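Group II chitinase (Ostrinia furnacalis, PDB 6JAW) is a family 18 glycosyl hydrolase domain of a longer protein and probably binds chitin and cleaves its chains internally as an endochitinase. Local coordinates at residues D199-W204 / V211-Y216. Numbering follows the deposited sequence.
Sequences DYHGQW and VAPLYY. With BBO (2-[3-(morpholin-4-yl)propyl]-1H-benzo[de]isoquinoline-1,3(2H)-dione), chain B; NAG (2-acetamido-2-deoxy-beta-D-glucopyranose), chain C.
Tyr200 N donates to Val211 O (3.0 Å), a bent bond with an N-H...O angle of 146°. Beside it, the Tyr200 ring carries Val211 O at its edge and meets Pro213 obliquely, CD2 lying 3.5 Å from Pro213 CD. Pro213 CG also approaches the edge of the His201 imidazole. Val211 CG2, anti to its own nitrogen, lies 3.6 Å from Asp199 OD1 and equally close to Asp199 N. Both segments belong to the long loop between strand 192-195 and helix 227-236 of the TIM barrel of this family 18 chitinase domain, and the first of them lines the site that holds the ligand BBO. There the morpholine nitrogen N02 of BBO is modelled 2.4 Å from Asp199 OD2, very short for a hydrogen bond, so its exact geometry is doubtful, while the naphthalimide lies flat over one face of the Trp204 indole, BBO C09 3.6 Å above its plane; Gly202 CA backs the opposite face. Further out, Tyr251 OH and Gln253 NE2 both bond Asp199 OD1, which should limit rotation of the carboxylate whose other oxygen faces BBO. Thr230 OG1 holds the Tyr200 hydroxyl, Asp205 OD2 takes His201 ND1, and Ser321 OG bonds Val211 N.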
ATOM      1  N   ASP A 199      -6.246   0.091   5.753  1.00 14.33           N
ATOM      2  CA  ASP A 199      -7.461  -0.694   5.537  1.00 13.59           C
ATOM      3  C   ASP A 199      -7.741  -1.632   6.705  1.00 16.61           C
ATOM      4  O   ASP A 199      -8.260  -2.735   6.518  1.00 18.22           O
ATOM      5  CB  ASP A 199      -7.397  -1.487   4.231  1.00 19.38           C
ATOM      6  CG  ASP A 199      -7.427  -0.599   3.016  1.00 25.32           C
ATOM      7  OD1 ASP A 199      -7.800   0.590   3.142  1.00 23.46           O
ATOM      8  OD2 ASP A 199      -7.049  -1.088   1.941  1.00 30.73           O
ATOM      9  N   TYR A 200      -7.391  -1.215   7.921  1.00 16.50           N
ATOM     10  CA  TYR A 200      -7.848  -1.958   9.088  1.00 18.05           C
ATOM     11  C   TYR A 200      -9.365  -1.939   9.191  1.00 19.70           C
ATOM     12  O   TYR A 200      -9.966  -2.869   9.741  1.00 21.27           O
ATOM     13  CB  TYR A 200      -7.246  -1.373  10.360  1.00 15.04           C
ATOM     14  CG  TYR A 200      -5.775  -1.630  10.521  1.00 17.79           C
ATOM     15  CD1 TYR A 200      -5.316  -2.841  11.014  1.00 16.76           C
ATOM     16  CD2 TYR A 200      -4.840  -0.659  10.183  1.00 16.42           C
ATOM     17  CE1 TYR A 200      -3.962  -3.076  11.178  1.00 15.64           C
ATOM     18  CE2 TYR A 200      -3.486  -0.882  10.346  1.00 14.76           C
ATOM     19  CZ  TYR A 200      -3.055  -2.091  10.845  1.00 15.90           C
ATOM     20  OH  TYR A 200      -1.707  -2.325  11.005  1.00 16.07           O
ATOM     21  N   HIS A 201      -9.996  -0.885   8.685  1.00 17.26           N
ATOM     22  CA  HIS A 201     -11.435  -0.721   8.788  1.00 19.72           C
ATOM     23  C   HIS A 201     -11.963  -0.146   7.488  1.00 18.50           C
ATOM     24  O   HIS A 201     -11.277   0.614   6.800  1.00 19.92           O
ATOM     25  CB  HIS A 201     -11.813   0.183   9.970  1.00 16.86           C
ATOM     26  CG  HIS A 201     -11.387  -0.361  11.297  1.00 22.62           C
ATOM     27  ND1 HIS A 201     -11.941  -1.496  11.848  1.00 24.62           N
ATOM     28  CD2 HIS A 201     -10.438   0.058  12.170  1.00 20.65           C
ATOM     29  CE1 HIS A 201     -11.360  -1.748  13.008  1.00 28.90           C
ATOM     30  NE2 HIS A 201     -10.446  -0.819  13.227  1.00 29.11           N
ATOM     31  N   GLY A 202     -13.184  -0.534   7.156  1.00 17.51           N
ATOM     32  CA  GLY A 202     -13.849  -0.043   5.967  1.00 18.57           C
ATOM     33  C   GLY A 202     -15.300  -0.468   5.982  1.00 24.15           C
ATOM     34  O   GLY A 202     -15.772  -1.071   6.948  1.00 19.98           O
ATOM     35  N   GLN A 203     -15.998  -0.160   4.881  1.00 20.72           N
ATOM     36  CA  GLN A 203     -17.429  -0.446   4.779  1.00 20.02           C
ATOM     37  C   GLN A 203     -17.763  -1.894   5.135  1.00 23.38           C
ATOM     38  O   GLN A 203     -18.841  -2.164   5.675  1.00 26.66           O
ATOM     39  CB  GLN A 203     -17.940  -0.128   3.365  1.00 21.72           C
ATOM     40  CG  GLN A 203     -17.351  -1.005   2.254  1.00 24.42           C
ATOM     41  CD  GLN A 203     -17.773  -0.576   0.852  1.00 44.83           C
ATOM     42  OE1 GLN A 203     -18.964  -0.527   0.536  1.00 47.30           O
ATOM     43  NE2 GLN A 203     -16.794  -0.276   0.002  1.00 43.03           N
ATOM     44  N   TRP A 204     -16.858  -2.837   4.850  1.00 20.92           N
ATOM     45  CA  TRP A 204     -17.107  -4.245   5.143  1.00 21.36           C
ATOM     46  C   TRP A 204     -17.320  -4.515   6.632  1.00 22.41           C
ATOM     47  O   TRP A 204     -17.903  -5.549   6.980  1.00 25.59           O
ATOM     48  CB  TRP A 204     -15.947  -5.099   4.626  1.00 20.81           C
ATOM     49  CG  TRP A 204     -14.625  -4.658   5.160  1.00 23.56           C
ATOM     50  CD1 TRP A 204     -14.040  -5.061   6.325  1.00 27.33           C
ATOM     51  CD2 TRP A 204     -13.719  -3.720   4.560  1.00 21.44           C
ATOM     52  NE1 TRP A 204     -12.826  -4.433   6.487  1.00 24.37           N
ATOM     53  CE2 TRP A 204     -12.608  -3.606   5.418  1.00 21.80           C
ATOM     54  CE3 TRP A 204     -13.741  -2.967   3.380  1.00 24.47           C
ATOM     55  CZ2 TRP A 204     -11.532  -2.771   5.135  1.00 23.55           C
ATOM     56  CZ3 TRP A 204     -12.669  -2.139   3.102  1.00 21.07           C
ATOM     57  CH2 TRP A 204     -11.582  -2.045   3.975  1.00 22.98           C
ATOM     58  N   VAL A 211      -9.265   4.041   8.845  1.00 12.30           N
ATOM     59  CA  VAL A 211      -8.526   3.293   7.830  1.00 13.94           C
ATOM     60  C   VAL A 211      -7.189   2.779   8.356  1.00 11.40           C
ATOM     61  O   VAL A 211      -6.759   1.684   7.982  1.00 13.07           O
ATOM     62  CB  VAL A 211      -8.343   4.156   6.559  1.00 13.89           C
ATOM     63  CG1 VAL A 211      -7.595   5.460   6.861  1.00 12.78           C
ATOM     64  CG2 VAL A 211      -7.634   3.365   5.456  1.00 17.31           C
ATOM     65  N   ALA A 212      -6.508   3.530   9.221  1.00 12.80           N
ATOM     66  CA  ALA A 212      -5.140   3.182   9.619  1.00 13.88           C
ATOM     67  C   ALA A 212      -4.814   3.709  11.009  1.00 13.21           C
ATOM     68  O   ALA A 212      -4.006   4.634  11.173  1.00 13.89           O
ATOM     69  CB  ALA A 212      -4.125   3.699   8.602  1.00 13.10           C
ATOM     70  N   PRO A 213      -5.387   3.103  12.047  1.00 11.99           N
ATOM     71  CA  PRO A 213      -5.002   3.471  13.412  1.00 15.13           C
ATOM     72  C   PRO A 213      -3.537   3.159  13.654  1.00 17.20           C
ATOM     73  O   PRO A 213      -3.028   2.122  13.223  1.00 15.72           O
ATOM     74  CB  PRO A 213      -5.898   2.590  14.291  1.00 14.40           C
ATOM     75  CG  PRO A 213      -6.885   1.973  13.375  1.00 14.56           C
ATOM     76  CD  PRO A 213      -6.273   1.933  12.029  1.00 13.73           C
ATOM     77  N   LEU A 214      -2.863   4.078  14.348  1.00 12.61           N
ATOM     78  CA  LEU A 214      -1.485   3.856  14.759  1.00 13.89           C
ATOM     79  C   LEU A 214      -1.423   3.062  16.060  1.00 19.69           C
ATOM     80  O   LEU A 214      -0.654   2.104  16.174  1.00 17.23           O
ATOM     81  CB  LEU A 214      -0.761   5.194  14.915  1.00 17.38           C
ATOM     82  CG  LEU A 214       0.672   5.156  15.454  1.00 18.21           C
ATOM     83  CD1 LEU A 214       1.564   4.293  14.568  1.00 15.38           C
ATOM     84  CD2 LEU A 214       1.241   6.567  15.563  1.00 18.90           C
ATOM     85  N   TYR A 215      -2.222   3.442  17.052  1.00 16.98           N
ATOM     86  CA  TYR A 215      -2.200   2.783  18.347  1.00 16.32           C
ATOM     87  C   TYR A 215      -3.576   2.226  18.676  1.00 18.24           C
ATOM     88  O   TYR A 215      -4.592   2.616  18.091  1.00 20.04           O
ATOM     89  CB  TYR A 215      -1.749   3.740  19.462  1.00 20.15           C
ATOM     90  CG  TYR A 215      -0.314   4.178  19.328  1.00 21.73           C
ATOM     91  CD1 TYR A 215       0.715   3.250  19.350  1.00 24.22           C
ATOM     92  CD2 TYR A 215       0.014   5.514  19.165  1.00 21.75           C
ATOM     93  CE1 TYR A 215       2.032   3.641  19.216  1.00 22.54           C
ATOM     94  CE2 TYR A 215       1.331   5.915  19.037  1.00 24.50           C
ATOM     95  CZ  TYR A 215       2.333   4.971  19.058  1.00 23.88           C
ATOM     96  OH  TYR A 215       3.648   5.353  18.929  1.00 27.95           O
ATOM     97  N   TYR A 216      -3.584   1.294  19.623  1.00 21.01           N
ATOM     98  CA  TYR A 216      -4.824   0.775  20.172  1.00 18.78           C
ATOM     99  C   TYR A 216      -5.696   1.912  20.693  1.00 18.72           C
ATOM    100  O   TYR A 216      -5.205   2.868  21.301  1.00 23.83           O
ATOM    101  CB  TYR A 216      -4.513  -0.211  21.300  1.00 20.82           C
ATOM    102  CG  TYR A 216      -5.729  -0.759  22.011  1.00 23.01           C
ATOM    103  CD1 TYR A 216      -6.511  -1.744  21.425  1.00 24.26           C
ATOM    104  CD2 TYR A 216      -6.084  -0.303  23.276  1.00 27.39           C
ATOM    105  CE1 TYR A 216      -7.623  -2.256  22.075  1.00 30.79           C
ATOM    106  CE2 TYR A 216      -7.197  -0.811  23.935  1.00 24.79           C
ATOM    107  CZ  TYR A 216      -7.960  -1.787  23.328  1.00 28.24           C
ATOM    108  OH  TYR A 216      -9.065  -2.297  23.969  1.00 32.87           O
TER
HETATM  109  C10 BBO B2101     -10.973  -6.655   3.814  1.00 32.42           C
HETATM  110  C13 BBO B2101      -9.041  -3.134   0.865  1.00 41.62           C
HETATM  111  C15 BBO B2101      -7.497  -2.661  -1.060  1.00 50.89           C
HETATM  112  C17 BBO B2101      -5.546   0.438  -1.237  1.00 49.93           C
HETATM  113  C01 BBO B2101     -12.007  -7.515   4.164  1.00 33.33           C
HETATM  114  C02 BBO B2101     -13.191  -7.547   3.416  1.00 32.68           C
HETATM  115  C03 BBO B2101     -13.338  -6.713   2.309  1.00 35.66           C
HETATM  116  C04 BBO B2101     -14.507  -6.711   1.531  1.00 32.22           C
HETATM  117  C05 BBO B2101     -14.599  -5.848   0.429  1.00 37.50           C
HETATM  118  C06 BBO B2101     -13.568  -5.001   0.087  1.00 39.57           C
HETATM  119  C07 BBO B2101     -12.438  -5.007   0.847  1.00 36.59           C
HETATM  120  C08 BBO B2101     -12.308  -5.857   1.960  1.00 33.12           C
HETATM  121  C09 BBO B2101     -11.127  -5.835   2.722  1.00 31.75           C
HETATM  122  C11 BBO B2101      -9.989  -4.896   2.338  1.00 34.29           C
HETATM  123  C12 BBO B2101     -11.305  -4.071   0.467  1.00 37.31           C
HETATM  124  C14 BBO B2101      -7.941  -3.708  -0.028  1.00 50.01           C
HETATM  125  C16 BBO B2101      -5.763  -1.044  -0.901  1.00 55.55           C
HETATM  126  C18 BBO B2101      -7.729   0.319  -2.132  1.00 63.58           C
HETATM  127  C19 BBO B2101      -8.100  -0.359  -0.820  1.00 59.28           C
HETATM  128  N01 BBO B2101     -10.113  -4.048   1.219  1.00 40.16           N
HETATM  129  N02 BBO B2101      -7.119  -1.385  -0.463  1.00 66.63           N
HETATM  130  O01 BBO B2101      -8.819  -4.882   3.093  1.00 44.85           O
HETATM  131  O02 BBO B2101     -11.454  -3.235  -0.640  1.00 48.22           O
HETATM  132  O03 BBO B2101      -6.562   1.065  -1.977  1.00 59.93           O
HETATM  133  C1  NAG C2102       2.807  -0.857  21.005  1.00 28.80           C
HETATM  134  C2  NAG C2102       2.247  -0.361  22.348  1.00 31.04           C
HETATM  135  C3  NAG C2102       2.982  -1.008  23.526  1.00 32.78           C
HETATM  136  C4  NAG C2102       3.047  -2.523  23.382  1.00 40.48           C
HETATM  137  C5  NAG C2102       3.651  -2.883  22.034  1.00 37.75           C
HETATM  138  C6  NAG C2102       3.694  -4.375  21.785  1.00 37.34           C
HETATM  139  C7  NAG C2102       1.297   1.888  22.609  1.00 28.08           C
HETATM  140  C8  NAG C2102       1.598   3.352  22.697  1.00 30.95           C
HETATM  141  N2  NAG C2102       2.350   1.086  22.438  1.00 27.50           N
HETATM  142  O3  NAG C2102       2.292  -0.668  24.723  1.00 40.43           O
HETATM  143  O4  NAG C2102       3.842  -3.080  24.423  1.00 53.11           O
HETATM  144  O5  NAG C2102       2.851  -2.305  20.993  1.00 35.70           O
HETATM  145  O6  NAG C2102       2.593  -4.821  21.004  1.00 37.59           O
HETATM  146  O7  NAG C2102       0.153   1.454  22.680  1.00 32.95           O